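Local coordinates for flavoprotein (Thermotoga maritima, PDB 5V8S) that probably passes electrons from a flavin to a di-iron centre that, as in related flavo-diiron proteins, would reduce oxygen or nitric oxide, at residues 200-205 with 240-245; 46-51 with 183-188; 205-210 with 252-257. The protein carries 1 engineered substitution. One frame throughout, in Å; residues are numbered along the deposited sequence.

Contact 1: residues 200-205 with 240-245; sequences ERYLPH and HGLIWK. With FEO (mu-oxo-diiron), chain C.
Tyr202 and Leu242 carry this contact. The two side chains run alongside each other from opposite ends, and Leu242 covers one face of the Tyr202 ring. Leu242 CG makes a CH-pi contact 4.0 Å from the centroid of the Tyr202 ring and 16° off the normal, shifted toward the rim. Leu242 CD1 reaches Tyr202 CD2 at 3.6 Å. Trp244 meets the same ring at its rim. The two rings touch edge against edge, with Trp244 CZ2 3.9 Å from Tyr202 CE2. With chi1 at 176°, Tyr202 CG lies opposite the backbone N, and the ring extends from helix 196-214 toward the 240-245 loop.

The fold here is the metallo-beta-lactamase type. The loop follows strand 235-238, an edge strand of the second sheet, and brings a metal ligand with it. His240 NE2 binds one iron at 2.2 Å, and the bridging oxygen lies near the edge of the imidazole. Asp101, Asp180 and the engineered Asp102 bind the same iron, together with a water. Ser51 O accepts a hydrogen bond from His240 ND1, which steadies the ring from its far side.

Two bonds grip the Tyr202 hydroxyl. Leu242 N donates to Tyr202 OH over 3.2 Å, with an N-H...O angle of 147°. Tyr202 OH in turn donates to a water at 2.7 Å. That water lies at the edge of both aromatic rings, in their planes. It also accepts from Trp244 NE1 and donates to Leu242 O, so it links the phenol, the indole and the loop backbone. Gly241 passes close by, its CA 3.3 Å from Tyr202 OH, where there is no room for a side chain. Next on the helix, Leu203 CD2 touches Trp244 CH2 at 4.1 Å.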
loop_
_atom_site.group_PDB
_atom_site.type_symbol
_atom_site.label_atom_id
_atom_site.label_comp_id
_atom_site.label_asym_id
_atom_site.label_seq_id
_atom_site.Cartn_x
_atom_site.Cartn_y
_atom_site.Cartn_z
ATOM N N GLU A 200 -23.947 -17.809 6.283
ATOM C CA GLU A 200 -23.911 -16.456 6.836
ATOM C C GLU A 200 -22.486 -15.966 7.037
ATOM O O GLU A 200 -22.198 -14.790 6.798
ATOM C CB GLU A 200 -24.686 -16.395 8.152
ATOM C CG GLU A 200 -26.183 -16.519 7.934
ATOM C CD GLU A 200 -26.983 -16.572 9.225
ATOM O OE1 GLU A 200 -26.524 -16.001 10.233
ATOM O OE2 GLU A 200 -28.078 -17.184 9.229
ATOM N N ARG A 201 -21.581 -16.830 7.505
ATOM C CA ARG A 201 -20.184 -16.446 7.639
ATOM C C ARG A 201 -19.530 -16.241 6.280
ATOM O O ARG A 201 -18.573 -15.481 6.172
ATOM C CB ARG A 201 -19.482 -17.541 8.434
ATOM C CG ARG A 201 -18.022 -17.521 8.491
ATOM C CD ARG A 201 -17.508 -18.703 9.336
ATOM N NE ARG A 201 -18.565 -19.394 10.091
ATOM C CZ ARG A 201 -18.714 -20.716 10.139
ATOM N NH1 ARG A 201 -17.866 -21.526 9.499
ATOM N NH2 ARG A 201 -19.713 -21.231 10.843
ATOM N N TYR A 202 -20.003 -16.950 5.248
ATOM C CA TYR A 202 -19.369 -16.938 3.933
ATOM C C TYR A 202 -19.694 -15.672 3.142
ATOM O O TYR A 202 -18.831 -15.151 2.428
ATOM C CB TYR A 202 -19.810 -18.191 3.171
ATOM C CG TYR A 202 -19.322 -18.287 1.740
ATOM C CD1 TYR A 202 -17.966 -18.293 1.436
ATOM C CD2 TYR A 202 -20.223 -18.424 0.682
ATOM C CE1 TYR A 202 -17.522 -18.401 0.142
ATOM C CE2 TYR A 202 -19.778 -18.538 -0.637
ATOM C CZ TYR A 202 -18.419 -18.513 -0.893
ATOM O OH TYR A 202 -17.971 -18.640 -2.192
ATOM N N LEU A 203 -20.917 -15.165 3.228
ATOM C CA LEU A 203 -21.325 -14.105 2.307
ATOM C C LEU A 203 -20.456 -12.850 2.386
ATOM O O LEU A 203 -20.183 -12.253 1.329
ATOM C CB LEU A 203 -22.825 -13.815 2.446
ATOM C CG LEU A 203 -23.709 -14.885 1.780
ATOM C CD1 LEU A 203 -25.151 -14.695 2.197
ATOM C CD2 LEU A 203 -23.590 -14.825 0.280
ATOM N N PRO A 204 -19.998 -12.393 3.548
ATOM C CA PRO A 204 -19.090 -11.234 3.546
ATOM C C PRO A 204 -17.812 -11.487 2.764
ATOM O O PRO A 204 -17.256 -10.554 2.174
ATOM C CB PRO A 204 -18.827 -10.985 5.035
ATOM C CG PRO A 204 -20.027 -11.575 5.722
ATOM C CD PRO A 204 -20.412 -12.774 4.910
ATOM N N HIS A 205 -17.333 -12.733 2.731
ATOM C CA HIS A 205 -16.180 -13.062 1.900
ATOM C C HIS A 205 -16.531 -13.107 0.415
ATOM O O HIS A 205 -15.637 -12.925 -0.424
ATOM C CB HIS A 205 -15.545 -14.370 2.357
ATOM C CG HIS A 205 -15.053 -14.327 3.772
ATOM N ND1 HIS A 205 -13.799 -13.862 4.109
ATOM C CD2 HIS A 205 -15.659 -14.662 4.937
ATOM C CE1 HIS A 205 -13.658 -13.910 5.425
ATOM N NE2 HIS A 205 -14.773 -14.391 5.950
ATOM N N HIS A 240 -14.653 -20.703 -7.362
ATOM C CA HIS A 240 -14.065 -20.396 -6.065
ATOM C C HIS A 240 -15.161 -20.422 -5.019
ATOM O O HIS A 240 -16.218 -19.835 -5.231
ATOM C CB HIS A 240 -13.450 -18.985 -6.048
ATOM C CG HIS A 240 -12.490 -18.716 -7.166
ATOM N ND1 HIS A 240 -11.269 -19.344 -7.281
ATOM C CD2 HIS A 240 -12.585 -17.884 -8.226
ATOM C CE1 HIS A 240 -10.646 -18.902 -8.359
ATOM N NE2 HIS A 240 -11.419 -18.010 -8.945
ATOM N N GLY A 241 -14.882 -21.063 -3.884
ATOM C CA GLY A 241 -15.809 -21.045 -2.756
ATOM C C GLY A 241 -16.886 -22.120 -2.832
ATOM O O GLY A 241 -16.705 -23.191 -3.411
ATOM N N LEU A 242 -18.022 -21.811 -2.212
ATOM C CA LEU A 242 -19.106 -22.762 -2.056
ATOM C C LEU A 242 -19.841 -23.010 -3.368
ATOM O O LEU A 242 -19.981 -22.125 -4.219
ATOM C CB LEU A 242 -20.109 -22.207 -1.057
ATOM C CG LEU A 242 -19.772 -22.256 0.435
ATOM C CD1 LEU A 242 -21.039 -21.926 1.200
ATOM C CD2 LEU A 242 -19.203 -23.616 0.875
ATOM N N ILE A 243 -20.378 -24.228 -3.478
ATOM C CA ILE A 243 -21.351 -24.609 -4.496
ATOM C C ILE A 243 -22.733 -24.354 -3.923
ATOM O O ILE A 243 -22.958 -24.559 -2.724
ATOM C CB ILE A 243 -21.169 -26.095 -4.845
ATOM C CG1 ILE A 243 -19.819 -26.302 -5.514
ATOM C CG2 ILE A 243 -22.314 -26.626 -5.704
ATOM C CD1 ILE A 243 -19.326 -27.707 -5.395
ATOM N N TRP A 244 -23.662 -23.923 -4.769
ATOM C CA TRP A 244 -25.017 -23.588 -4.337
ATOM C C TRP A 244 -26.005 -24.550 -4.987
ATOM O O TRP A 244 -26.356 -24.397 -6.159
ATOM C CB TRP A 244 -25.329 -22.130 -4.656
ATOM C CG TRP A 244 -24.427 -21.191 -3.908
ATOM C CD1 TRP A 244 -23.092 -20.961 -4.137
ATOM C CD2 TRP A 244 -24.782 -20.375 -2.782
ATOM N NE1 TRP A 244 -22.614 -20.044 -3.230
ATOM C CE2 TRP A 244 -23.631 -19.665 -2.395
ATOM C CE3 TRP A 244 -25.968 -20.160 -2.084
ATOM C CZ2 TRP A 244 -23.636 -18.765 -1.328
ATOM C CZ3 TRP A 244 -25.971 -19.272 -1.022
ATOM C CH2 TRP A 244 -24.813 -18.581 -0.659
ATOM N N LYS A 245 -26.434 -25.540 -4.214
ATOM C CA LYS A 245 -27.428 -26.516 -4.639
ATOM C C LYS A 245 -28.793 -26.309 -4.005
ATOM O O LYS A 245 -29.805 -26.675 -4.605
ATOM C CB LYS A 245 -26.933 -27.927 -4.295
ATOM C CG LYS A 245 -25.828 -28.425 -5.213
ATOM C CD LYS A 245 -25.120 -29.668 -4.661
ATOM C CE LYS A 245 -26.034 -30.867 -4.568
ATOM N NZ LYS A 245 -25.301 -32.071 -4.045
HETATM FE FE1 FEO C . -10.546 -14.370 -12.903
HETATM FE FE2 FEO C . -10.780 -17.041 -10.798
HETATM O O FEO C . -10.037 -16.038 -12.204
HETATM O O HOH W 1 -19.874 -19.312 -3.964
HETATM O O HOH W 2 -10.109 -13.774 -10.823
HETATM O O HOH W 3 -10.788 -15.126 -9.571
#

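Contact 2: residues 46-51 with 183-188; sequences IPEGIS and GGYLLP
The 46-51 backbone makes a type I turn from Ile46 to Gly49, and Gly49 O then accepts from Leu186 N at 2.9 Å. The N-H is fairly straight at 161°, but comes in above the carbonyl plane, 36° out of it. Two waters bridge the backbones: one joins Glu48 O to Leu187 N, the other Ser51 N to Gly184 O and Leu186 O.

Ile46 CG2 covers one face of the Tyr185 ring, 3.5 Å from its centroid and over the centre, in a CH-pi contact. Ile50 CD1 meets Tyr185 CD1 at 3.8 Å, obliquely. Tyr185 OH bonds Thr212, which fixes the far end of the ring. Glu48 CG lies between its backbone N and carbonyl carbon (chi1 66°) and rests 3.6 Å from Leu186 N. A bend at chi2 turns the carboxylate to Lys208, in a salt bridge, and His205, in a hydrogen bond, both on helix 196-214. Leu187 CD2 packs on the strand backbone, 3.3 Å from Ile50 C.

The Ile50 side chain lies about 6 Å (nearest atoms) from the mu-oxo-diiron group. The contact joins the turn into strand 50-59, and its first residues, to the loop after strand 175-179, beside the metal site of the metallo-beta-lactamase-like fold.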
loop_
_atom_site.group_PDB
_atom_site.type_symbol
_atom_site.label_atom_id
_atom_site.label_comp_id
_atom_site.label_asym_id
_atom_site.label_seq_id
_atom_site.Cartn_x
_atom_site.Cartn_y
_atom_site.Cartn_z
ATOM N N ILE A 46 -5.861 -11.756 1.588
ATOM C CA ILE A 46 -6.823 -12.833 1.849
ATOM C C ILE A 46 -6.223 -13.845 2.819
ATOM O O ILE A 46 -5.922 -14.981 2.439
ATOM C CB ILE A 46 -7.330 -13.499 0.545
ATOM C CG1 ILE A 46 -6.179 -13.975 -0.364
ATOM C CG2 ILE A 46 -8.219 -12.539 -0.201
ATOM C CD1 ILE A 46 -6.677 -15.013 -1.432
ATOM N N PRO A 47 -6.057 -13.488 4.092
ATOM C CA PRO A 47 -5.633 -14.493 5.079
ATOM C C PRO A 47 -6.564 -15.695 5.159
ATOM O O PRO A 47 -6.137 -16.765 5.624
ATOM C CB PRO A 47 -5.614 -13.711 6.404
ATOM C CG PRO A 47 -6.466 -12.519 6.151
ATOM C CD PRO A 47 -6.329 -12.179 4.701
ATOM N N GLU A 48 -7.822 -15.552 4.727
ATOM C CA GLU A 48 -8.772 -16.654 4.771
ATOM C C GLU A 48 -8.606 -17.635 3.619
ATOM O O GLU A 48 -9.266 -18.687 3.629
ATOM C CB GLU A 48 -10.196 -16.114 4.731
ATOM C CG GLU A 48 -10.594 -15.421 3.435
ATOM C CD GLU A 48 -10.368 -13.907 3.430
ATOM O OE1 GLU A 48 -9.273 -13.438 3.836
ATOM O OE2 GLU A 48 -11.314 -13.187 3.026
ATOM N N GLY A 49 -7.793 -17.310 2.609
ATOM C CA GLY A 49 -7.575 -18.212 1.495
ATOM C C GLY A 49 -8.681 -18.175 0.456
ATOM O O GLY A 49 -9.669 -17.436 0.536
ATOM N N ILE A 50 -8.500 -19.033 -0.544
ATOM C CA ILE A 50 -9.431 -19.173 -1.652
ATOM C C ILE A 50 -9.297 -20.589 -2.180
ATOM O O ILE A 50 -8.213 -21.179 -2.148
ATOM C CB ILE A 50 -9.151 -18.121 -2.749
ATOM C CG1 ILE A 50 -10.297 -18.079 -3.769
ATOM C CG2 ILE A 50 -7.784 -18.372 -3.410
ATOM C CD1 ILE A 50 -10.102 -17.049 -4.893
ATOM N N SER A 51 -10.414 -21.150 -2.648
ATOM C CA SER A 51 -10.370 -22.459 -3.282
ATOM C C SER A 51 -10.369 -22.302 -4.798
ATOM O O SER A 51 -10.808 -21.288 -5.340
ATOM C CB SER A 51 -11.542 -23.346 -2.843
ATOM O OG SER A 51 -12.761 -23.002 -3.492
ATOM N N GLY A 183 -18.269 -16.685 -7.335
ATOM C CA GLY A 183 -17.211 -17.092 -6.442
ATOM C C GLY A 183 -17.133 -16.243 -5.186
ATOM O O GLY A 183 -17.779 -15.215 -5.061
ATOM N N GLY A 184 -16.309 -16.716 -4.263
ATOM C CA GLY A 184 -15.977 -15.972 -3.063
ATOM C C GLY A 184 -14.644 -16.450 -2.527
ATOM O O GLY A 184 -14.160 -17.525 -2.888
ATOM N N TYR A 185 -14.052 -15.632 -1.646
ATOM C CA TYR A 185 -12.919 -16.076 -0.853
ATOM C C TYR A 185 -13.427 -16.955 0.294
ATOM O O TYR A 185 -14.636 -17.157 0.449
ATOM C CB TYR A 185 -12.175 -14.866 -0.277
ATOM C CG TYR A 185 -11.592 -13.910 -1.295
ATOM C CD1 TYR A 185 -10.714 -14.348 -2.281
ATOM C CD2 TYR A 185 -11.890 -12.558 -1.243
ATOM C CE1 TYR A 185 -10.136 -13.442 -3.191
ATOM C CE2 TYR A 185 -11.331 -11.655 -2.131
ATOM C CZ TYR A 185 -10.455 -12.098 -3.116
ATOM O OH TYR A 185 -9.879 -11.207 -4.013
ATOM N N LEU A 186 -12.486 -17.463 1.110
ATOM C CA LEU A 186 -12.720 -18.317 2.283
ATOM C C LEU A 186 -12.617 -19.793 1.918
ATOM O O LEU A 186 -12.958 -20.200 0.799
ATOM C CB LEU A 186 -14.077 -18.045 2.978
ATOM C CG LEU A 186 -14.267 -18.686 4.373
ATOM C CD1 LEU A 186 -13.414 -18.047 5.441
ATOM C CD2 LEU A 186 -15.735 -18.648 4.805
ATOM N N LEU A 187 -12.181 -20.610 2.876
ATOM C CA LEU A 187 -12.125 -22.054 2.706
ATOM C C LEU A 187 -13.126 -22.717 3.637
ATOM O O LEU A 187 -12.739 -23.241 4.690
ATOM C CB LEU A 187 -10.716 -22.542 3.023
ATOM C CG LEU A 187 -9.614 -21.889 2.187
ATOM C CD1 LEU A 187 -8.235 -22.312 2.707
ATOM C CD2 LEU A 187 -9.800 -22.210 0.703
ATOM N N PRO A 188 -14.412 -22.726 3.285
ATOM C CA PRO A 188 -15.426 -23.210 4.218
ATOM C C PRO A 188 -15.267 -24.695 4.483
ATOM O O PRO A 188 -14.755 -25.462 3.664
ATOM C CB PRO A 188 -16.747 -22.913 3.496
ATOM C CG PRO A 188 -16.405 -21.988 2.389
ATOM C CD PRO A 188 -15.009 -22.282 2.016
HETATM O O HOH W 4 -10.720 -19.906 5.425
HETATM O O HOH W 5 -12.856 -19.770 -1.863
#

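Contact 3: residues 205-210 with 252-257; sequences HVTKYI and LNHYVS
His254 reaches across to Thr207 because its chi1 of -174° sets the imidazole opposite the backbone N, directed at helix 196-214. Tyr255 has a chi1 of -100°, well away from a staggered value, and this turns one face of its ring to Ile210. Some torsional strain is probably paid for that fit.

Thr207 OG1 and His254 NE2 form a hydrogen bond of 2.8 Å. The hydroxyl meets the imidazole at its edge, near the ring plane. Thr207 OG1 has a second, weak bond to Leu203 O in the turn before. Val206 CG1 wedges between the two rings, 3.8 Å from His254 CD2 and 3.6 Å from Tyr255 CE1.

Ile210 covers one face of the Tyr255 ring. Ile210 CD1 sits over the centre of the Tyr255 ring, 3.6 Å from the centroid, in a CH-pi contact. Ile210 CG1 lies toward the phenol end, 3.5 Å from Tyr255 CZ. The hydroxyl beyond is buried and bonds Gly183 O, which holds the ring in place. Tyr255 OH also touches the rim of Tyr209, 3.6 Å from Tyr209 CD2. The nearest atoms of the Tyr209 side chain and the mu-oxo-diiron group are about 4 Å apart, so Tyr209 borders the metal site, and Tyr255 stands behind it.

Helix 248-260 is the last helix before strand 267-273 of the flavodoxin-like parallel sheet. The two helix segments pass at 10.4 Å between axes, with a crossing angle of -51°. The angle and the i, i+4 pair Val206 and Ile210 are consistent with ridges-into-grooves packing. This is helix-helix packing within the metallo-beta-lactamase-like domain, beside its di-iron site.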
loop_
_atom_site.group_PDB
_atom_site.type_symbol
_atom_site.label_atom_id
_atom_site.label_comp_id
_atom_site.label_asym_id
_atom_site.label_seq_id
_atom_site.Cartn_x
_atom_site.Cartn_y
_atom_site.Cartn_z
ATOM N N HIS A 205 -17.333 -12.733 2.731
ATOM C CA HIS A 205 -16.180 -13.062 1.900
ATOM C C HIS A 205 -16.531 -13.107 0.415
ATOM O O HIS A 205 -15.637 -12.925 -0.424
ATOM C CB HIS A 205 -15.545 -14.370 2.357
ATOM C CG HIS A 205 -15.053 -14.327 3.772
ATOM N ND1 HIS A 205 -13.799 -13.862 4.109
ATOM C CD2 HIS A 205 -15.659 -14.662 4.937
ATOM C CE1 HIS A 205 -13.658 -13.910 5.425
ATOM N NE2 HIS A 205 -14.773 -14.391 5.950
ATOM N N VAL A 206 -17.804 -13.346 0.081
ATOM C CA VAL A 206 -18.263 -13.170 -1.294
ATOM C C VAL A 206 -18.240 -11.695 -1.660
ATOM O O VAL A 206 -17.747 -11.318 -2.723
ATOM C CB VAL A 206 -19.668 -13.774 -1.473
ATOM C CG1 VAL A 206 -20.201 -13.471 -2.874
ATOM C CG2 VAL A 206 -19.615 -15.261 -1.218
ATOM N N THR A 207 -18.724 -10.831 -0.762
ATOM C CA THR A 207 -18.684 -9.402 -1.044
ATOM C C THR A 207 -17.251 -8.940 -1.277
ATOM O O THR A 207 -16.980 -8.168 -2.205
ATOM C CB THR A 207 -19.294 -8.627 0.117
ATOM O OG1 THR A 207 -20.648 -9.060 0.272
ATOM C CG2 THR A 207 -19.272 -7.133 -0.182
ATOM N N LYS A 208 -16.326 -9.396 -0.433
ATOM C CA LYS A 208 -14.922 -9.026 -0.587
ATOM C C LYS A 208 -14.385 -9.437 -1.955
ATOM O O LYS A 208 -13.665 -8.669 -2.602
ATOM C CB LYS A 208 -14.120 -9.687 0.530
ATOM C CG LYS A 208 -12.674 -9.248 0.646
ATOM C CD LYS A 208 -12.037 -10.011 1.815
ATOM C CE LYS A 208 -10.568 -9.771 1.991
ATOM N NZ LYS A 208 -10.049 -10.544 3.166
ATOM N N TYR A 209 -14.719 -10.656 -2.400
ATOM C CA TYR A 209 -14.337 -11.144 -3.723
ATOM C C TYR A 209 -14.954 -10.291 -4.829
ATOM O O TYR A 209 -14.269 -9.880 -5.774
ATOM C CB TYR A 209 -14.776 -12.612 -3.858
ATOM C CG TYR A 209 -14.477 -13.189 -5.212
ATOM C CD1 TYR A 209 -13.231 -13.727 -5.486
ATOM C CD2 TYR A 209 -15.441 -13.198 -6.228
ATOM C CE1 TYR A 209 -12.942 -14.257 -6.734
ATOM C CE2 TYR A 209 -15.152 -13.710 -7.463
ATOM C CZ TYR A 209 -13.896 -14.232 -7.709
ATOM O OH TYR A 209 -13.610 -14.741 -8.956
ATOM N N ILE A 210 -16.254 -10.018 -4.741
ATOM C CA ILE A 210 -16.912 -9.212 -5.765
ATOM C C ILE A 210 -16.201 -7.886 -5.942
ATOM O O ILE A 210 -15.873 -7.478 -7.061
ATOM C CB ILE A 210 -18.397 -8.988 -5.427
ATOM C CG1 ILE A 210 -19.178 -10.286 -5.501
ATOM C CG2 ILE A 210 -18.991 -7.972 -6.383
ATOM C CD1 ILE A 210 -20.566 -10.182 -4.867
ATOM N N LEU A 252 -27.257 -15.240 -6.252
ATOM C CA LEU A 252 -27.449 -14.269 -7.325
ATOM C C LEU A 252 -27.997 -12.951 -6.781
ATOM O O LEU A 252 -27.560 -11.870 -7.198
ATOM C CB LEU A 252 -28.330 -14.865 -8.430
ATOM C CG LEU A 252 -27.652 -16.067 -9.126
ATOM C CD1 LEU A 252 -28.610 -16.784 -10.093
ATOM C CD2 LEU A 252 -26.345 -15.694 -9.848
ATOM N N ASN A 253 -28.949 -13.016 -5.840
ATOM C CA ASN A 253 -29.470 -11.786 -5.245
ATOM C C ASN A 253 -28.373 -11.034 -4.506
ATOM O O ASN A 253 -28.354 -9.803 -4.514
ATOM C CB ASN A 253 -30.625 -12.077 -4.283
ATOM C CG ASN A 253 -31.861 -12.591 -4.970
ATOM O OD1 ASN A 253 -32.065 -12.391 -6.166
ATOM N ND2 ASN A 253 -32.702 -13.253 -4.207
ATOM N N HIS A 254 -27.466 -11.761 -3.844
ATOM C CA HIS A 254 -26.360 -11.107 -3.153
ATOM C C HIS A 254 -25.443 -10.396 -4.143
ATOM O O HIS A 254 -25.051 -9.248 -3.915
ATOM C CB HIS A 254 -25.575 -12.120 -2.320
ATOM C CG HIS A 254 -24.510 -11.506 -1.471
ATOM N ND1 HIS A 254 -24.795 -10.862 -0.290
ATOM C CD2 HIS A 254 -23.169 -11.417 -1.639
ATOM C CE1 HIS A 254 -23.672 -10.405 0.240
ATOM N NE2 HIS A 254 -22.672 -10.738 -0.551
ATOM N N TYR A 255 -25.109 -11.059 -5.258
ATOM C CA TYR A 255 -24.280 -10.414 -6.281
ATOM C C TYR A 255 -24.939 -9.126 -6.763
ATOM O O TYR A 255 -24.290 -8.091 -6.889
ATOM C CB TYR A 255 -24.037 -11.378 -7.461
ATOM C CG TYR A 255 -22.693 -12.045 -7.407
ATOM C CD1 TYR A 255 -22.399 -12.981 -6.417
ATOM C CD2 TYR A 255 -21.697 -11.703 -8.307
ATOM C CE1 TYR A 255 -21.150 -13.563 -6.328
ATOM C CE2 TYR A 255 -20.447 -12.274 -8.227
ATOM C CZ TYR A 255 -20.168 -13.196 -7.243
ATOM O OH TYR A 255 -18.898 -13.732 -7.190
ATOM N N VAL A 256 -26.249 -9.166 -6.997
ATOM C CA VAL A 256 -26.959 -7.985 -7.484
ATOM C C VAL A 256 -27.001 -6.899 -6.415
ATOM O O VAL A 256 -26.807 -5.710 -6.711
ATOM C CB VAL A 256 -28.366 -8.384 -7.972
ATOM C CG1 VAL A 256 -29.217 -7.151 -8.227
ATOM C CG2 VAL A 256 -28.257 -9.197 -9.230
ATOM N N SER A 257 -27.249 -7.280 -5.160
ATOM C CA SER A 257 -27.283 -6.303 -4.075
ATOM C C SER A 257 -25.943 -5.590 -3.913
ATOM O O SER A 257 -25.895 -4.370 -3.709
ATOM C CB SER A 257 -27.654 -7.012 -2.774
ATOM O OG SER A 257 -27.691 -6.089 -1.717
#

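From the N terminus, 46-51 comes first, in the turn leading into strand 50-59. Contact 2 closes the longest loop, running through the first two beta sheets to 183-188. It is complete before the other two begin. Contact 1 then opens on helix 196-214 and closes after strand 235-238. Contact 3 opens on the same helix, at the shared His205, and closes on helix 248-260. Contacts 1 and 3 therefore cross. Helix 196-214 ties the set together. It meets the metal-binding loop at 240-245 and the helix that leads toward the flavodoxin-like part. It also touches both segments of contact 2. Contacts 1 and 2 flank the di-iron site, and contact 3 reaches it through Tyr209.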